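Long-range contacts in dimethyladenosine transferase, putative (Plasmodium falciparum, PDB 2H1R), which probably transfers methyl groups from S-adenosyl-L-methionine to adenine bases of ribosomal RNA, as an rRNA adenine N6,N6-dimethyltransferase of the class I fold: residues A[168-173]-A[192-197]; A[102-107]-A[124-129]. All coordinates share one frame; numbering follows the deposited sequence.

Overall arrangement
Both contacts belong to the methyltransferase domain of this chain, and they hold different elements of one mixed seven-stranded sheet with its flanking helices. Contact 1 joins the last two strands at one margin of the sheet through paired backbone N-H...O bonds; one face is mostly apolar, with Leu-194 and Val-192 buried and Lys-172 exposed at its end. Contact 2 contains no strand: the loop 102-107, which leads into strand 109-113, meets the C-terminal end of helix 119-128 through cation-pi, ring and water-mediated contacts. It too is partly buried. The two centres lie about 16 Å apart and the nearest atoms about 5 Å, so they do not touch; contact 2 comes first in the sequence.

Contact 1: residues A[168-173]-A[192-197]; sequences CKVTKV and VKLIPK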
ATOM      1  N   CYS A 168      -0.824  -0.589  -7.202  0.50 25.14           N
ATOM      2  CA  CYS A 168       0.428  -0.162  -7.805  0.50 26.10           C
ATOM      3  C   CYS A 168       1.153  -1.265  -8.588  0.50 26.05           C
ATOM      4  O   CYS A 168       0.797  -2.440  -8.517  0.50 26.34           O
ATOM      5  CB  CYS A 168       1.360   0.394  -6.718  0.50 25.91           C
ATOM      6  SG  CYS A 168       0.630   1.614  -5.590  0.50 26.84           S
ATOM      7  N   LYS A 169       2.146  -0.858  -9.365  1.00 26.53           N
ATOM      8  CA  LYS A 169       3.217  -1.743  -9.788  1.00 27.02           C
ATOM      9  C   LYS A 169       4.319  -1.478  -8.769  1.00 27.71           C
ATOM     10  O   LYS A 169       4.730  -0.315  -8.556  1.00 26.91           O
ATOM     11  CB  LYS A 169       3.691  -1.415 -11.198  1.00 28.11           C
ATOM     12  CG  LYS A 169       2.539  -1.318 -12.211  1.00 30.11           C
ATOM     13  CD  LYS A 169       3.043  -0.953 -13.598  1.00 37.38           C
ATOM     14  CE  LYS A 169       3.217   0.569 -13.746  1.00 39.03           C
ATOM     15  NZ  LYS A 169       4.263   0.896 -14.745  1.00 40.03           N
ATOM     16  N   VAL A 170       4.770  -2.558  -8.137  1.00 28.28           N
ATOM     17  CA  VAL A 170       5.796  -2.528  -7.107  1.00 28.99           C
ATOM     18  C   VAL A 170       7.060  -3.197  -7.635  1.00 29.13           C
ATOM     19  O   VAL A 170       7.013  -4.347  -8.089  1.00 27.85           O
ATOM     20  CB  VAL A 170       5.358  -3.298  -5.864  1.00 29.62           C
ATOM     21  CG1 VAL A 170       6.293  -2.990  -4.664  1.00 28.49           C
ATOM     22  CG2 VAL A 170       3.926  -2.952  -5.536  1.00 31.73           C
ATOM     23  N   THR A 171       8.178  -2.474  -7.580  1.00 28.29           N
ATOM     24  CA  THR A 171       9.459  -3.046  -7.970  1.00 29.16           C
ATOM     25  C   THR A 171      10.536  -2.760  -6.929  1.00 28.47           C
ATOM     26  O   THR A 171      10.459  -1.770  -6.218  1.00 27.27           O
ATOM     27  CB  THR A 171       9.929  -2.515  -9.329  1.00 29.02           C
ATOM     28  OG1 THR A 171       9.890  -1.096  -9.306  1.00 30.66           O
ATOM     29  CG2 THR A 171       9.058  -3.048 -10.489  1.00 30.91           C
ATOM     30  N   LYS A 172      11.538  -3.644  -6.853  1.00 28.26           N
ATOM     31  CA  LYS A 172      12.668  -3.461  -5.973  1.00 27.89           C
ATOM     32  C   LYS A 172      13.683  -2.539  -6.648  1.00 27.90           C
ATOM     33  O   LYS A 172      14.067  -2.754  -7.805  1.00 28.34           O
ATOM     34  CB  LYS A 172      13.316  -4.797  -5.658  1.00 28.98           C
ATOM     35  CG  LYS A 172      14.584  -4.684  -4.842  1.00 31.53           C
ATOM     36  CD  LYS A 172      15.352  -6.003  -4.890  1.00 37.61           C
ATOM     37  CE  LYS A 172      15.720  -6.412  -3.497  1.00 40.90           C
ATOM     38  NZ  LYS A 172      14.457  -6.617  -2.716  1.00 43.78           N
ATOM     39  N   VAL A 173      14.103  -1.514  -5.926  1.00 26.80           N
ATOM     40  CA  VAL A 173      15.097  -0.578  -6.432  1.00 26.84           C
ATOM     41  C   VAL A 173      16.481  -1.126  -6.059  1.00 27.28           C
ATOM     42  O   VAL A 173      17.324  -1.309  -6.934  1.00 28.35           O
ATOM     43  CB  VAL A 173      14.875   0.836  -5.834  1.00 26.65           C
ATOM     44  CG1 VAL A 173      16.057   1.806  -6.164  1.00 26.96           C
ATOM     45  CG2 VAL A 173      13.562   1.410  -6.312  1.00 26.71           C
ATOM     46  N   VAL A 192      11.979   0.210  -2.436  1.00 21.41           N
ATOM     47  CA  VAL A 192      10.999  -0.238  -3.435  1.00 21.78           C
ATOM     48  C   VAL A 192      10.404   0.994  -4.114  1.00 22.48           C
ATOM     49  O   VAL A 192      10.450   2.110  -3.539  1.00 23.02           O
ATOM     50  CB  VAL A 192       9.860  -1.110  -2.817  1.00 21.98           C
ATOM     51  CG1 VAL A 192      10.419  -2.389  -2.199  1.00 20.92           C
ATOM     52  CG2 VAL A 192       9.092  -0.367  -1.777  1.00 22.17           C
ATOM     53  N   LYS A 193       9.901   0.793  -5.325  1.00 22.66           N
ATOM     54  CA  LYS A 193       9.206   1.826  -6.093  1.00 24.98           C
ATOM     55  C   LYS A 193       7.787   1.391  -6.356  1.00 24.41           C
ATOM     56  O   LYS A 193       7.542   0.224  -6.686  1.00 24.48           O
ATOM     57  CB  LYS A 193       9.932   2.050  -7.425  1.00 24.64           C
ATOM     58  CG  LYS A 193       9.321   3.153  -8.328  1.00 27.35           C
ATOM     59  CD  LYS A 193      10.195   3.345  -9.598  1.00 27.40           C
ATOM     60  CE  LYS A 193       9.906   2.260 -10.653  1.00 33.51           C
ATOM     61  NZ  LYS A 193      10.794   2.315 -11.917  1.00 33.82           N
ATOM     62  N   LEU A 194       6.860   2.317  -6.139  1.00 24.33           N
ATOM     63  CA  LEU A 194       5.437   2.110  -6.371  1.00 24.58           C
ATOM     64  C   LEU A 194       4.987   3.096  -7.437  1.00 24.97           C
ATOM     65  O   LEU A 194       5.190   4.312  -7.267  1.00 24.71           O
ATOM     66  CB  LEU A 194       4.601   2.402  -5.124  1.00 23.21           C
ATOM     67  CG  LEU A 194       4.901   1.795  -3.753  1.00 26.89           C
ATOM     68  CD1 LEU A 194       3.759   2.074  -2.772  1.00 29.21           C
ATOM     69  CD2 LEU A 194       5.151   0.325  -3.886  1.00 28.04           C
ATOM     70  N   ILE A 195       4.382   2.565  -8.499  1.00 24.38           N
ATOM     71  CA  ILE A 195       3.678   3.364  -9.488  1.00 25.88           C
ATOM     72  C   ILE A 195       2.174   3.028  -9.492  1.00 26.11           C
ATOM     73  O   ILE A 195       1.792   1.995 -10.014  1.00 26.22           O
ATOM     74  CB  ILE A 195       4.197   3.108 -10.913  1.00 26.05           C
ATOM     75  CG1 ILE A 195       5.741   3.070 -10.988  1.00 25.13           C
ATOM     76  CG2 ILE A 195       3.541   4.104 -11.859  1.00 26.65           C
ATOM     77  CD1 ILE A 195       6.405   4.393 -10.881  1.00 30.29           C
ATOM     78  N   PRO A 196       1.332   3.923  -8.942  1.00 27.15           N
ATOM     79  CA  PRO A 196      -0.119   3.784  -8.838  1.00 27.48           C
ATOM     80  C   PRO A 196      -0.784   3.506 -10.168  1.00 28.27           C
ATOM     81  O   PRO A 196      -0.421   4.125 -11.181  1.00 27.86           O
ATOM     82  CB  PRO A 196      -0.555   5.144  -8.292  1.00 28.42           C
ATOM     83  CG  PRO A 196       0.604   5.609  -7.510  1.00 26.25           C
ATOM     84  CD  PRO A 196       1.793   5.188  -8.335  1.00 27.26           C
ATOM     85  N   LYS A 197      -1.729   2.565 -10.171  1.00 28.66           N
ATOM     86  CA  LYS A 197      -2.508   2.238 -11.365  1.00 29.55           C
ATOM     87  C   LYS A 197      -3.856   2.952 -11.254  1.00 30.63           C
ATOM     88  O   LYS A 197      -4.689   2.590 -10.409  1.00 30.96           O
ATOM     89  CB  LYS A 197      -2.737   0.723 -11.469  1.00 29.73           C
ATOM     90  CG  LYS A 197      -1.447  -0.090 -11.585  1.00 31.19           C
ATOM     91  CD  LYS A 197      -1.741  -1.524 -11.928  1.00 35.64           C
ATOM     92  CE  LYS A 197      -1.878  -2.363 -10.681  1.00 32.54           C
ATOM     93  NZ  LYS A 197      -2.465  -3.741 -10.954  1.00 33.88           N
TER
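Lys-169 and Ile-195 exchange both of their backbone hydrogen bonds, and Thr-171 and Lys-193 form the next such pair along the antiparallel strands. The bond from Lys-169 N to Ile-195 O, 2.9 Å, differs from the other three: its donor stands 42° out of the carbonyl plane. At the non-hydrogen-bonded pair Val-170 and Leu-194 the side chains run alongside each other in the same direction, with Val-170 CG1 3.6 Å from Leu-194 CD2. The other face carries Lys-169 and Ile-195, where a bend at chi3 (-84°) brings the lysine CE to 3.9 Å from Ile-195 CB. Next to them Thr-171 OG1 lies 3.6 Å from Lys-193 CE, beside the aliphatic part of that lysine. Past the strand end, Lys-197 passes its CE 3.4 Å from Cys-168 O, while its NZ hydrogen-bonds to Lys-165 O in helix 159-167, which leads into strand 168-176. Strand 135-141 flanks 189-196 on its other side, with Leu-138 against Leu-194, and Leu-149 packs on Val-170. This is the antiparallel margin of the class I methyltransferase sheet, strand order 3-2-1-4-5-7-6, with strand 168-176 at its edge.

Contact 2: residues A[102-107]-A[124-129]; sequences TVFPKF and FKLISH
A first torsion of -164° and an extended chain beyond CG carry Lys-125 from the helix across the ring of Phe-104. The methylene CE sits almost exactly above the ring centre, 4.0 Å from the centroid, a CH-pi contact. NZ lies 4.1 Å from the same centroid and makes a cation-pi interaction. It continues to Thr-102 O, 2.6 Å away, from a position tilted 24° out of the carbonyl plane. A further bond to Ala-99 O gives the ammonium group a second carbonyl, so the aromatic face and backbone oxygens together fix where it sits. In the Rossmann-like class I fold, this places helix 119-128, which follows strand 109-113, against the loop that precedes that strand; Phe-104 also packs on Leu-47 and Ile-49 of the neighbouring strand 45-49. Leu-126 directs CD2 at the edges of two rings, 4.3 Å from Phe-104 CE2 and 4.2 Å from Phe-107 CZ. His-129, just past the helix, has Phe-107 CE2 over one face of its imidazole, 3.2 Å from NE2, with the two ring planes inclined at 31°. At the imidazole edge Pro-105 O approaches CE1, and a water in the imidazole plane bridges His-129 NE2 and Phe-107 O, 2.6 Å from the latter, though it has other acceptors within reach.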
ATOM      1  N   THR A 102       0.237  13.776  10.270  1.00 50.33           N
ATOM      2  CA  THR A 102       0.265  14.893   9.301  1.00 50.08           C
ATOM      3  C   THR A 102      -0.630  14.666   8.077  1.00 49.38           C
ATOM      4  O   THR A 102      -0.550  13.621   7.424  1.00 49.26           O
ATOM      5  CB  THR A 102       1.710  15.172   8.787  1.00 50.27           C
ATOM      6  OG1 THR A 102       2.599  15.357   9.897  1.00 51.49           O
ATOM      7  CG2 THR A 102       1.757  16.420   7.896  1.00 50.64           C
ATOM      8  N   VAL A 103      -1.476  15.645   7.763  1.00 48.13           N
ATOM      9  CA  VAL A 103      -2.230  15.584   6.508  1.00 47.19           C
ATOM     10  C   VAL A 103      -1.229  15.759   5.363  1.00 45.56           C
ATOM     11  O   VAL A 103      -0.414  16.681   5.393  1.00 46.64           O
ATOM     12  CB  VAL A 103      -3.375  16.635   6.438  1.00 47.51           C
ATOM     13  CG1 VAL A 103      -2.836  18.076   6.471  1.00 48.20           C
ATOM     14  CG2 VAL A 103      -4.266  16.406   5.193  1.00 47.20           C
ATOM     15  N   PHE A 104      -1.249  14.856   4.388  1.00 43.49           N
ATOM     16  CA  PHE A 104      -0.347  14.988   3.254  1.00 40.74           C
ATOM     17  C   PHE A 104      -0.844  16.077   2.319  1.00 40.07           C
ATOM     18  O   PHE A 104      -2.043  16.119   1.997  1.00 40.27           O
ATOM     19  CB  PHE A 104      -0.208  13.679   2.469  1.00 40.23           C
ATOM     20  CG  PHE A 104       0.663  12.637   3.134  1.00 37.96           C
ATOM     21  CD1 PHE A 104       1.388  12.921   4.287  1.00 35.52           C
ATOM     22  CD2 PHE A 104       0.790  11.375   2.564  1.00 36.79           C
ATOM     23  CE1 PHE A 104       2.197  11.929   4.892  1.00 36.33           C
ATOM     24  CE2 PHE A 104       1.585  10.395   3.146  1.00 34.74           C
ATOM     25  CZ  PHE A 104       2.289  10.670   4.325  1.00 36.89           C
ATOM     26  N   PRO A 105       0.069  16.953   1.857  1.00 39.07           N
ATOM     27  CA  PRO A 105      -0.251  17.890   0.762  1.00 37.83           C
ATOM     28  C   PRO A 105      -0.454  17.145  -0.561  1.00 36.64           C
ATOM     29  O   PRO A 105      -0.177  15.940  -0.638  1.00 36.27           O
ATOM     30  CB  PRO A 105       1.020  18.733   0.660  1.00 37.64           C
ATOM     31  CG  PRO A 105       2.106  17.816   1.113  1.00 38.68           C
ATOM     32  CD  PRO A 105       1.473  17.093   2.289  1.00 39.16           C
ATOM     33  N   LYS A 106      -0.944  17.840  -1.588  1.00 35.26           N
ATOM     34  CA  LYS A 106      -0.948  17.268  -2.929  1.00 33.86           C
ATOM     35  C   LYS A 106       0.525  17.176  -3.320  1.00 32.86           C
ATOM     36  O   LYS A 106       1.314  18.099  -3.048  1.00 33.11           O
ATOM     37  CB  LYS A 106      -1.735  18.119  -3.923  1.00 34.33           C
ATOM     38  N   PHE A 107       0.912  16.040  -3.878  1.00 30.10           N
ATOM     39  CA  PHE A 107       2.284  15.830  -4.291  1.00 28.37           C
ATOM     40  C   PHE A 107       2.272  14.899  -5.499  1.00 27.58           C
ATOM     41  O   PHE A 107       1.296  14.162  -5.746  1.00 27.36           O
ATOM     42  CB  PHE A 107       3.149  15.285  -3.138  1.00 27.72           C
ATOM     43  CG  PHE A 107       2.750  13.898  -2.691  1.00 27.73           C
ATOM     44  CD1 PHE A 107       3.304  12.780  -3.293  1.00 27.26           C
ATOM     45  CD2 PHE A 107       1.806  13.724  -1.691  1.00 27.22           C
ATOM     46  CE1 PHE A 107       2.920  11.498  -2.920  1.00 25.00           C
ATOM     47  CE2 PHE A 107       1.433  12.448  -1.272  1.00 24.93           C
ATOM     48  CZ  PHE A 107       1.968  11.335  -1.902  1.00 24.03           C
ATOM     49  N   PHE A 124      -1.189   1.923   3.772  1.00 29.23           N
ATOM     50  CA  PHE A 124      -2.629   2.183   3.725  1.00 28.81           C
ATOM     51  C   PHE A 124      -2.932   3.677   3.485  1.00 27.75           C
ATOM     52  O   PHE A 124      -3.874   4.031   2.758  1.00 28.45           O
ATOM     53  CB  PHE A 124      -3.280   1.709   5.016  1.00 28.76           C
ATOM     54  N   LYS A 125      -2.135   4.546   4.094  1.00 27.54           N
ATOM     55  CA  LYS A 125      -2.270   5.988   3.852  1.00 27.57           C
ATOM     56  C   LYS A 125      -2.027   6.338   2.389  1.00 27.94           C
ATOM     57  O   LYS A 125      -2.798   7.107   1.795  1.00 27.47           O
ATOM     58  CB  LYS A 125      -1.317   6.790   4.722  1.00 27.37           C
ATOM     59  CG  LYS A 125      -1.701   8.262   4.773  1.00 29.21           C
ATOM     60  CD  LYS A 125      -0.949   9.015   5.808  1.00 30.11           C
ATOM     61  CE  LYS A 125      -1.603  10.385   5.992  1.00 32.53           C
ATOM     62  NZ  LYS A 125      -0.846  11.089   7.042  1.00 34.32           N
ATOM     63  N   LEU A 126      -0.959   5.789   1.819  1.00 26.58           N
ATOM     64  CA  LEU A 126      -0.679   6.043   0.403  1.00 27.21           C
ATOM     65  C   LEU A 126      -1.783   5.521  -0.542  1.00 27.51           C
ATOM     66  O   LEU A 126      -2.182   6.235  -1.451  1.00 27.26           O
ATOM     67  CB  LEU A 126       0.684   5.479   0.031  1.00 26.94           C
ATOM     68  CG  LEU A 126       1.895   6.197   0.608  1.00 27.26           C
ATOM     69  CD1 LEU A 126       3.139   5.406   0.247  1.00 27.29           C
ATOM     70  CD2 LEU A 126       1.962   7.569  -0.013  1.00 25.28           C
ATOM     71  N   ILE A 127      -2.307   4.307  -0.310  1.00 27.64           N
ATOM     72  CA  ILE A 127      -3.436   3.787  -1.132  1.00 28.38           C
ATOM     73  C   ILE A 127      -4.684   4.703  -1.102  1.00 29.16           C
ATOM     74  O   ILE A 127      -5.366   4.906  -2.121  1.00 29.53           O
ATOM     75  CB  ILE A 127      -3.831   2.315  -0.751  1.00 28.79           C
ATOM     76  CG1 ILE A 127      -2.715   1.336  -1.138  1.00 29.14           C
ATOM     77  CG2 ILE A 127      -5.197   1.902  -1.399  1.00 28.16           C
ATOM     78  CD1 ILE A 127      -2.732  -0.001  -0.321  1.00 29.02           C
ATOM     79  N   SER A 128      -4.951   5.278   0.060  1.00 29.11           N
ATOM     80  CA  SER A 128      -6.128   6.083   0.247  1.00 30.31           C
ATOM     81  C   SER A 128      -5.918   7.575  -0.105  1.00 30.06           C
ATOM     82  O   SER A 128      -6.898   8.303  -0.214  1.00 29.50           O
ATOM     83  CB  SER A 128      -6.657   5.888   1.653  1.00 29.82           C
ATOM     84  OG  SER A 128      -5.740   6.425   2.572  1.00 35.01           O
ATOM     85  N   HIS A 129      -4.660   7.994  -0.319  1.00 29.40           N
ATOM     86  CA  HIS A 129      -4.321   9.380  -0.668  1.00 30.12           C
ATOM     87  C   HIS A 129      -4.929   9.867  -2.003  1.00 29.79           C
ATOM     88  O   HIS A 129      -4.913   9.143  -3.016  1.00 29.55           O
ATOM     89  CB  HIS A 129      -2.793   9.575  -0.672  1.00 30.16           C
ATOM     90  CG  HIS A 129      -2.362  10.945  -1.117  1.00 31.24           C
ATOM     91  ND1 HIS A 129      -2.331  12.028  -0.263  1.00 31.14           N
ATOM     92  CD2 HIS A 129      -1.949  11.402  -2.323  1.00 30.68           C
ATOM     93  CE1 HIS A 129      -1.908  13.095  -0.926  1.00 31.74           C
ATOM     94  NE2 HIS A 129      -1.671  12.742  -2.179  1.00 31.14           N
TER
HETATM   95  O   HOH W   1      -1.134  13.932  -4.742  1.00 31.63           O